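Local coordinates for protein VP1 (Polyomavirus HPyV7, PDB 4PCH) that assembles into pentamers as the major capsid protein, which probably build the T=7 icosahedral virion shell, and probably takes part in attachment to host cells, at residues R87-L92 against F261-C266; W121-G126 against V225-A230; T19-E24 against I66-I71. All blocks are in the same frame, centred on the assembly; numbering follows the deposited sequence. Where two conformers were deposited one is given.

Contact 1 (R87-L92 against F261-C266); sequences RLETEL and FFRVHC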
loop_
_atom_site.group_PDB
_atom_site.type_symbol
_atom_site.label_atom_id
_atom_site.label_comp_id
_atom_site.label_asym_id
_atom_site.label_seq_id
_atom_site.Cartn_x
_atom_site.Cartn_y
_atom_site.Cartn_z
ATOM N N ARG B 87 8.597 3.005 26.035
ATOM C CA ARG B 87 8.225 2.098 24.952
ATOM C C ARG B 87 6.844 1.577 25.243
ATOM O O ARG B 87 6.473 1.406 26.406
ATOM C CB ARG B 87 9.253 0.941 24.896
ATOM C CG ARG B 87 8.971 -0.226 23.975
ATOM C CD ARG B 87 10.252 -1.028 23.680
ATOM N NE ARG B 87 10.719 -1.869 24.791
ATOM C CZ ARG B 87 10.211 -3.066 25.108
ATOM N NH1 ARG B 87 9.188 -3.576 24.433
ATOM N NH2 ARG B 87 10.713 -3.757 26.123
ATOM N N LEU B 88 6.062 1.344 24.193
ATOM C CA LEU B 88 4.806 0.634 24.386
ATOM C C LEU B 88 4.552 -0.347 23.261
ATOM O O LEU B 88 5.135 -0.229 22.179
ATOM C CB LEU B 88 3.639 1.585 24.554
ATOM C CG LEU B 88 3.117 2.426 23.396
ATOM C CD1 LEU B 88 2.313 1.610 22.377
ATOM C CD2 LEU B 88 2.263 3.568 23.913
ATOM N N GLU B 89 3.681 -1.313 23.545
ATOM C CA GLU B 89 3.068 -2.134 22.499
ATOM C C GLU B 89 1.598 -1.803 22.506
ATOM O O GLU B 89 1.015 -1.627 23.556
ATOM C CB GLU B 89 3.254 -3.643 22.735
ATOM C CG GLU B 89 4.681 -4.147 22.584
ATOM C CD GLU B 89 5.536 -3.811 23.777
ATOM O OE1 GLU B 89 5.141 -4.187 24.894
ATOM O OE2 GLU B 89 6.616 -3.172 23.614
ATOM N N THR B 90 0.981 -1.715 21.331
ATOM C CA THR B 90 -0.473 -1.540 21.286
ATOM C C THR B 90 -1.029 -2.392 20.149
ATOM O O THR B 90 -0.361 -2.552 19.111
ATOM C CB THR B 90 -0.883 -0.051 21.180
ATOM O OG1 THR B 90 -2.335 0.047 21.231
ATOM C CG2 THR B 90 -0.350 0.587 19.874
ATOM N N GLU B 91 -2.200 -3.004 20.364
ATOM C CA GLU B 91 -2.822 -3.897 19.387
ATOM C C GLU B 91 -4.320 -3.682 19.398
ATOM O O GLU B 91 -4.938 -3.584 20.458
ATOM C CB GLU B 91 -2.638 -5.391 19.742
ATOM C CG GLU B 91 -1.247 -5.957 19.913
ATOM C CD GLU B 91 -1.265 -7.437 20.344
ATOM O OE1 GLU B 91 -2.122 -8.251 19.822
ATOM O OE2 GLU B 91 -0.395 -7.774 21.201
ATOM N N LEU B 92 -4.932 -3.641 18.221
ATOM C CA LEU B 92 -6.381 -3.648 18.103
ATOM C C LEU B 92 -6.906 -5.079 18.143
ATOM O O LEU B 92 -6.351 -5.977 17.504
ATOM C CB LEU B 92 -6.773 -3.028 16.753
ATOM C CG LEU B 92 -8.259 -2.764 16.508
ATOM C CD1 LEU B 92 -8.873 -1.899 17.595
ATOM C CD2 LEU B 92 -8.387 -2.056 15.161
ATOM N N PHE B 261 -5.473 -2.965 23.176
ATOM C CA PHE B 261 -4.455 -3.395 24.146
ATOM C C PHE B 261 -3.309 -2.400 24.192
ATOM O O PHE B 261 -2.863 -1.943 23.165
ATOM C CB PHE B 261 -3.928 -4.794 23.773
ATOM C CG PHE B 261 -2.792 -5.283 24.634
ATOM C CD1 PHE B 261 -3.037 -5.775 25.899
ATOM C CD2 PHE B 261 -1.469 -5.225 24.178
ATOM C CE1 PHE B 261 -2.016 -6.232 26.707
ATOM C CE2 PHE B 261 -0.446 -5.683 24.985
ATOM C CZ PHE B 261 -0.709 -6.175 26.242
ATOM N N PHE B 262 -2.775 -2.147 25.396
ATOM C CA PHE B 262 -1.531 -1.403 25.570
ATOM C C PHE B 262 -0.678 -2.140 26.588
ATOM O O PHE B 262 -1.205 -2.632 27.589
ATOM C CB PHE B 262 -1.759 -0.018 26.164
ATOM C CG PHE B 262 -2.466 0.963 25.263
ATOM C CD1 PHE B 262 -3.848 0.965 25.163
ATOM C CD2 PHE B 262 -1.737 1.911 24.531
ATOM C CE1 PHE B 262 -4.500 1.911 24.378
ATOM C CE2 PHE B 262 -2.384 2.857 23.742
ATOM C CZ PHE B 262 -3.781 2.855 23.684
ATOM N N ARG B 263 0.630 -2.227 26.335
ATOM C CA ARG B 263 1.610 -2.587 27.358
ATOM C C ARG B 263 2.615 -1.432 27.414
ATOM O O ARG B 263 3.253 -1.105 26.417
ATOM C CB ARG B 263 2.348 -3.895 27.014
ATOM C CG ARG B 263 3.341 -4.324 28.093
ATOM C CD ARG B 263 4.113 -5.586 27.745
ATOM N NE ARG B 263 3.282 -6.741 27.402
ATOM C CZ ARG B 263 2.986 -7.157 26.169
ATOM N NH1 ARG B 263 2.224 -8.233 26.019
ATOM N NH2 ARG B 263 3.390 -6.492 25.070
ATOM N N VAL B 264 2.761 -0.820 28.577
ATOM C CA VAL B 264 3.606 0.372 28.695
ATOM C C VAL B 264 4.805 -0.009 29.549
ATOM O O VAL B 264 4.631 -0.520 30.676
ATOM C CB VAL B 264 2.831 1.544 29.356
ATOM C CG1 VAL B 264 3.721 2.765 29.510
ATOM C CG2 VAL B 264 1.603 1.931 28.531
ATOM N N HIS B 265 6.011 0.244 29.036
ATOM C CA HIS B 265 7.233 -0.062 29.757
ATOM C C HIS B 265 7.822 1.177 30.372
ATOM O O HIS B 265 8.022 2.174 29.687
ATOM C CB HIS B 265 8.242 -0.668 28.806
ATOM C CG HIS B 265 7.731 -1.879 28.104
ATOM N ND1 HIS B 265 8.066 -3.159 28.497
ATOM C CD2 HIS B 265 6.912 -2.014 27.037
ATOM C CE1 HIS B 265 7.472 -4.027 27.698
ATOM N NE2 HIS B 265 6.757 -3.356 26.816
ATOM N N CYS B 266 8.107 1.096 31.666
ATOM C CA CYS B 266 8.576 2.250 32.460
ATOM C C CYS B 266 9.908 1.957 33.139
ATOM O O CYS B 266 10.203 0.818 33.501
ATOM C CB CYS B 266 7.573 2.606 33.544
ATOM S SG CYS B 266 5.942 3.038 32.911
HETATM O O HOH W 1 0.497 -9.022 23.832
HETATM O O HOH W 2 2.331 -7.039 22.518
#

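Contact 2 (W121-G126 against V225-A230); sequences WACGGG and VYLTSA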
loop_
_atom_site.group_PDB
_atom_site.type_symbol
_atom_site.label_atom_id
_atom_site.label_comp_id
_atom_site.label_asym_id
_atom_site.label_seq_id
_atom_site.Cartn_x
_atom_site.Cartn_y
_atom_site.Cartn_z
ATOM N N TRP B 121 -4.249 6.145 18.785
ATOM C CA TRP B 121 -3.811 5.888 20.148
ATOM C C TRP B 121 -2.981 7.065 20.659
ATOM O O TRP B 121 -2.355 7.817 19.878
ATOM C CB TRP B 121 -3.029 4.556 20.265
ATOM C CG TRP B 121 -1.771 4.534 19.475
ATOM C CD1 TRP B 121 -1.586 3.966 18.231
ATOM C CD2 TRP B 121 -0.502 5.098 19.851
ATOM N NE1 TRP B 121 -0.300 4.179 17.816
ATOM C CE2 TRP B 121 0.388 4.864 18.785
ATOM C CE3 TRP B 121 -0.041 5.795 20.976
ATOM C CZ2 TRP B 121 1.717 5.300 18.807
ATOM C CZ3 TRP B 121 1.276 6.219 21.013
ATOM C CH2 TRP B 121 2.145 5.973 19.921
ATOM N N ALA B 122 -2.982 7.206 21.977
ATOM C CA ALA B 122 -2.130 8.160 22.695
ATOM C C ALA B 122 -1.726 7.604 24.044
ATOM O O ALA B 122 -2.459 6.839 24.676
ATOM C CB ALA B 122 -2.793 9.526 22.849
ATOM N N CYS B 123 -0.513 7.998 24.457
ATOM C CA CYS B 123 0.069 7.677 25.740
ATOM C C CYS B 123 0.789 8.895 26.284
ATOM O O CYS B 123 1.666 9.468 25.619
ATOM C CB CYS B 123 1.047 6.508 25.573
ATOM S SG CYS B 123 1.883 6.027 27.097
ATOM N N GLY B 124 0.441 9.308 27.498
ATOM C CA GLY B 124 1.005 10.510 28.066
ATOM C C GLY B 124 0.990 10.554 29.587
ATOM O O GLY B 124 0.487 9.649 30.256
ATOM N N GLY B 125 1.562 11.629 30.119
ATOM C CA GLY B 125 1.643 11.850 31.541
ATOM C C GLY B 125 0.463 12.631 32.104
ATOM O O GLY B 125 0.436 12.937 33.290
ATOM N N GLY B 126 -0.487 12.960 31.233
ATOM C CA GLY B 126 -1.750 13.584 31.621
ATOM C C GLY B 126 -2.689 13.413 30.449
ATOM O O GLY B 126 -2.330 12.774 29.453
ATOM N N VAL B 225 -0.144 6.796 34.249
ATOM C CA VAL B 225 0.002 6.929 32.797
ATOM C C VAL B 225 -1.405 7.030 32.201
ATOM O O VAL B 225 -2.334 6.352 32.648
ATOM C CB VAL B 225 0.850 5.802 32.193
ATOM C CG1 VAL B 225 0.248 4.436 32.406
ATOM C CG2 VAL B 225 1.091 6.035 30.704
ATOM N N TYR B 226 -1.540 7.888 31.192
ATOM C CA TYR B 226 -2.824 8.249 30.611
ATOM C C TYR B 226 -2.831 7.663 29.212
ATOM O O TYR B 226 -1.905 7.937 28.432
ATOM C CB TYR B 226 -2.980 9.775 30.533
ATOM C CG TYR B 226 -3.121 10.419 31.909
ATOM C CD1 TYR B 226 -2.057 10.437 32.780
ATOM C CD2 TYR B 226 -4.321 10.974 32.327
ATOM C CE1 TYR B 226 -2.176 10.987 34.045
ATOM C CE2 TYR B 226 -4.455 11.534 33.578
ATOM C CZ TYR B 226 -3.370 11.530 34.442
ATOM O OH TYR B 226 -3.453 12.068 35.696
ATOM N N LEU B 227 -3.817 6.807 28.958
ATOM C CA LEU B 227 -4.016 6.150 27.653
ATOM C C LEU B 227 -5.287 6.647 27.033
ATOM O O LEU B 227 -6.291 6.797 27.720
ATOM C CB LEU B 227 -4.102 4.639 27.847
ATOM C CG LEU B 227 -2.856 4.011 28.490
ATOM C CD1 LEU B 227 -3.101 2.541 28.740
ATOM C CD2 LEU B 227 -1.598 4.261 27.662
ATOM N N THR B 228 -5.258 6.864 25.715
ATOM C CA THR B 228 -6.436 7.336 24.980
ATOM C C THR B 228 -6.481 6.552 23.670
ATOM O O THR B 228 -5.439 6.272 23.098
ATOM C CB THR B 228 -6.381 8.852 24.702
ATOM O OG1 THR B 228 -6.063 9.565 25.907
ATOM C CG2 THR B 228 -7.718 9.378 24.174
ATOM N N SER B 229 -7.681 6.149 23.242
ATOM C CA SER B 229 -7.773 5.445 21.965
ATOM C C SER B 229 -9.098 5.678 21.273
ATOM O O SER B 229 -10.054 6.125 21.885
ATOM C CB SER B 229 -7.507 3.947 22.145
ATOM O OG SER B 229 -8.534 3.289 22.839
ATOM N N ALA B 230 -9.131 5.407 19.963
ATOM C CA ALA B 230 -10.386 5.311 19.240
ATOM C C ALA B 230 -10.127 4.477 18.014
ATOM O O ALA B 230 -9.141 4.717 17.282
ATOM C CB ALA B 230 -10.880 6.687 18.829
#

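Contact 3 (T19-E24 against I66-I71); sequences TQYKVE and INLPEI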
loop_
_atom_site.group_PDB
_atom_site.type_symbol
_atom_site.label_atom_id
_atom_site.label_comp_id
_atom_site.label_asym_id
_atom_site.label_seq_id
_atom_site.Cartn_x
_atom_site.Cartn_y
_atom_site.Cartn_z
ATOM N N THR B 19 13.414 -0.713 39.684
ATOM C CA THR B 19 13.375 0.565 38.942
ATOM C C THR B 19 12.786 0.420 37.525
ATOM O O THR B 19 12.857 1.321 36.712
ATOM C CB THR B 19 14.766 1.235 38.924
ATOM O OG1 THR B 19 15.665 0.474 38.108
ATOM C CG2 THR B 19 15.321 1.360 40.364
ATOM N N GLN B 20 12.186 -0.726 37.239
ATOM C CA GLN B 20 11.494 -0.948 35.972
ATOM C C GLN B 20 10.115 -1.492 36.269
ATOM O O GLN B 20 9.943 -2.189 37.259
ATOM C CB GLN B 20 12.270 -1.932 35.109
ATOM C CG GLN B 20 13.651 -1.439 34.724
ATOM C CD GLN B 20 14.447 -2.484 33.972
ATOM O OE1 GLN B 20 14.532 -2.452 32.744
ATOM N NE2 GLN B 20 15.001 -3.434 34.699
ATOM N N TYR B 21 9.113 -1.132 35.463
ATOM C CA TYR B 21 7.752 -1.595 35.701
ATOM C C TYR B 21 7.034 -1.582 34.374
ATOM O O TYR B 21 7.248 -0.695 33.563
ATOM C CB TYR B 21 7.014 -0.687 36.685
ATOM C CG TYR B 21 5.550 -1.023 36.947
ATOM C CD1 TYR B 21 5.190 -2.071 37.754
ATOM C CD2 TYR B 21 4.531 -0.267 36.371
ATOM C CE1 TYR B 21 3.854 -2.365 37.993
ATOM C CE2 TYR B 21 3.208 -0.538 36.620
ATOM C CZ TYR B 21 2.870 -1.599 37.418
ATOM O OH TYR B 21 1.535 -1.876 37.640
ATOM N N LYS B 22 6.188 -2.570 34.164
ATOM C CA LYS B 22 5.364 -2.571 32.984
ATOM C C LYS B 22 3.933 -2.790 33.407
ATOM O O LYS B 22 3.655 -3.482 34.400
ATOM C CB LYS B 22 5.842 -3.614 31.960
ATOM C CG LYS B 22 6.126 -4.988 32.495
ATOM C CD LYS B 22 6.785 -5.852 31.427
ATOM C CE LYS B 22 7.200 -7.192 32.000
ATOM N NZ LYS B 22 8.052 -7.970 31.055
ATOM N N VAL B 23 3.021 -2.197 32.670
ATOM C CA VAL B 23 1.622 -2.400 32.974
ATOM C C VAL B 23 0.834 -2.597 31.694
ATOM O O VAL B 23 1.226 -2.094 30.650
ATOM C CB VAL B 23 1.075 -1.239 33.795
ATOM C CG1 VAL B 23 1.163 0.069 33.025
ATOM C CG2 VAL B 23 -0.343 -1.534 34.275
ATOM N N GLU B 24 -0.267 -3.336 31.810
ATOM C CA GLU B 24 -1.131 -3.676 30.655
ATOM C C GLU B 24 -2.528 -3.125 30.905
ATOM O O GLU B 24 -2.966 -3.041 32.056
ATOM C CB GLU B 24 -1.226 -5.192 30.468
ATOM C CG GLU B 24 0.075 -5.840 29.976
ATOM C CD GLU B 24 -0.002 -7.342 29.686
ATOM O OE1 GLU B 24 -1.084 -7.982 29.800
ATOM O OE2 GLU B 24 1.068 -7.902 29.332
ATOM N N ILE B 66 -3.971 4.819 34.489
ATOM C CA ILE B 66 -3.396 3.645 35.126
ATOM C C ILE B 66 -2.404 4.121 36.179
ATOM O O ILE B 66 -1.424 4.778 35.854
ATOM C CB ILE B 66 -2.639 2.746 34.113
ATOM C CG1 ILE B 66 -3.493 2.400 32.879
ATOM C CG2 ILE B 66 -2.176 1.471 34.799
ATOM C CD1 ILE B 66 -4.841 1.829 33.201
ATOM N N ASN B 67 -2.659 3.770 37.429
ATOM C CA ASN B 67 -1.762 4.152 38.505
ATOM C C ASN B 67 -0.447 3.333 38.449
ATOM O O ASN B 67 -0.437 2.153 38.144
ATOM C CB ASN B 67 -2.459 4.018 39.855
ATOM C CG ASN B 67 -3.692 4.919 39.978
ATOM O OD1 ASN B 67 -3.726 6.046 39.467
ATOM N ND2 ASN B 67 -4.699 4.427 40.653
ATOM N N LEU B 68 0.662 3.989 38.737
ATOM C CA LEU B 68 1.963 3.342 38.744
ATOM C C LEU B 68 2.384 3.187 40.199
ATOM O O LEU B 68 1.856 3.853 41.059
ATOM C CB LEU B 68 2.976 4.205 37.991
ATOM C CG LEU B 68 2.538 4.480 36.548
ATOM C CD1 LEU B 68 3.427 5.528 35.922
ATOM C CD2 LEU B 68 2.551 3.216 35.712
ATOM N N PRO B 69 3.373 2.327 40.474
ATOM C CA PRO B 69 3.749 2.131 41.860
ATOM C C PRO B 69 4.327 3.371 42.523
ATOM O O PRO B 69 4.975 4.167 41.859
ATOM C CB PRO B 69 4.797 1.017 41.787
ATOM C CG PRO B 69 4.553 0.337 40.496
ATOM C CD PRO B 69 4.071 1.409 39.565
ATOM N N GLU B 70 4.111 3.528 43.826
ATOM C CA GLU B 70 4.795 4.583 44.564
ATOM C C GLU B 70 6.320 4.336 44.448
ATOM O O GLU B 70 6.778 3.194 44.482
ATOM C CB GLU B 70 4.386 4.578 46.038
ATOM C CG GLU B 70 5.137 5.588 46.890
ATOM C CD GLU B 70 4.791 5.485 48.354
ATOM O OE1 GLU B 70 3.664 5.032 48.658
ATOM O OE2 GLU B 70 5.646 5.848 49.197
ATOM N N ILE B 71 7.080 5.413 44.306
ATOM C CA ILE B 71 8.529 5.353 44.366
ATOM C C ILE B 71 8.919 5.888 45.748
ATOM O O ILE B 71 8.823 7.083 45.997
ATOM C CB ILE B 71 9.170 6.192 43.231
ATOM C CG1 ILE B 71 8.735 5.648 41.870
ATOM C CG2 ILE B 71 10.713 6.182 43.358
ATOM C CD1 ILE B 71 9.163 6.486 40.703
#

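Contact 1 (R87-L92 against F261-C266)
Arg87 lays its guanidinium flat on the imidazole of His265, centres 3.8 Å apart and planes 28° from parallel, while its backbone O accepts from His265 N. Its NH1 forms a salt bridge with Glu89 OE2, and its NH2 reaches Glu213 of a neighbouring subunit. Leu88, on the other face, sets CD2 at the edge of the Phe262 ring and CB near Val264 CG2. Glu89 is the hub: bent at chi2 (77°), its chain brings OE1 to His265 NE2 at 2.6 Å through the syn lone pair, in the imidazole plane. Arg263 NH2 meets Glu89 OE1 at 2.9 Å from the anti side, tilted out of the carboxylate plane, a salt bridge, so two donors grip one buried oxygen. Strands 79-93 and 253-271 are antiparallel neighbours in the jelly-roll core of VP1, the part this chain holds, and this charged side faces the next subunit. Thr90 OG1 sits over the centre of the Phe262 ring and bonds Phe261 O at 2.8 Å; Glu91 N meets that oxygen from the opposite face of its plane, at 3.1 Å. Two waters join Glu91 OE2 to Arg263 NH1 and NH2; OE1 is hydrogen-bonded to Tyr186 OH of the neighbouring subunit.

Contact 2 (W121-G126 against V225-A230)
Two antiparallel strands of the VP1 jelly roll, 117-124 and 224-236, pair in the buried middle of the subunit. Ala122 and Thr228 form one hydrogen-bonded pair, Ala122 N to Thr228 O at 2.9 Å with the return bond from Thr228 N to Ala122 O; Gly124 and Tyr226 form the next, with Tyr226 N to Gly124 O at 2.8 Å. On the face of Cys123 and Leu227, the thiol swings anti to its backbone nitrogen (chi1 179°) and touches two methyls of the facing strand, SG lying 3.7 Å from Val225 CG2 and 3.9 Å from Leu227 CD2. Trp121 starts on this same face, but its indole leads off toward Leu88 and Thr90. On the other face Ala122 CB meets Thr228 CB at 4.1 Å. Past the strand end the chain turns through Gly125 and folds Gly126 over the Tyr226 ring: Gly126 CA stands 3.4 Å from the centroid, 13° off the normal, a CH-pi contact made by a backbone carbon. Gly125 O comes within 3.3 Å of Tyr226 CE1. Pairing with strand 62-67 too, strand 224-236 lies between it and 117-124 in one of the two antiparallel sheets that face each other in a viral jelly roll.

Contact 3 (T19-E24 against I66-I71)
Tyr21 lies against Pro69 with one ring face on the pyrrolidine, and Val23 meets Ile66 farther along the same strand. This is apolar packing near the surface of the VP1 jelly roll, between strand 9-27 and the end of strand 62-67 with the loop that follows it. The backbones do not pair: even the nearest CA atoms, those of Val23 and Ile66, are 8.1 Å apart, and side chains fill the distance. Each segment offers its own bumps. From 19-24 come Tyr21 and Val23, both pointing toward the other segment, with Lys22 between them turned away; from 66-71 come Ile66, Leu68 and Pro69. The tyrosine ring offers a flat floor, and the edge of the proline ring formed by CG and CD rests on it. Pro69 CD stands almost over the middle, 3.6 Å from the centroid of the Tyr21 ring and 12° off the normal, as a CH-pi contact, while CG leans toward the CD1-CE1 side of the aromatic ring. Extension of Tyr21 CG anti to its backbone nitrogen (chi1 176°) carries the ring out to this position. Leu68 reaches toward the dip between Tyr21 and Val23 with CD2. Leu68 CD2 comes obliquely to the ring, 3.9 Å from Tyr21 CE2, and lies a looser 4.4 Å from Val23 CG1. Trp83 of strand 79-93 touches both Tyr21 and Leu68, and its NE1 donates to Pro69 O, which ties the loop to strand 79-93. At the far end the branches of Val23 and Ile66 cross, with the Ile66 methyl CG2 facing both prongs of the valine fork: Ile66 CG2 lies 3.6 Å from Val23 CG2 and 4.0 Å from Val23 CG1.

How the contacts relate
From the N terminus, contact 3 closes first, joining strand 9-27 to the end of strand 62-67 and the loop beyond. Strand 79-93 then opens contact 1, which stays open until strand 253-271 returns near the C terminus; contact 2, between strands 117-124 and 224-236, opens and closes within that span, and none cross. Strand 253-271 pairs with 9-27 through Val264 and Val23, linking contacts 1 and 3, while Val225 N bonds Ile66 O, linking contacts 2 and 3. Contacts 1 and 2 face each other across the inside of the jelly roll, Leu88 and Phe262 against Cys123, Trp121 and Leu227, while contact 3 bridges the same two layers nearer the surface.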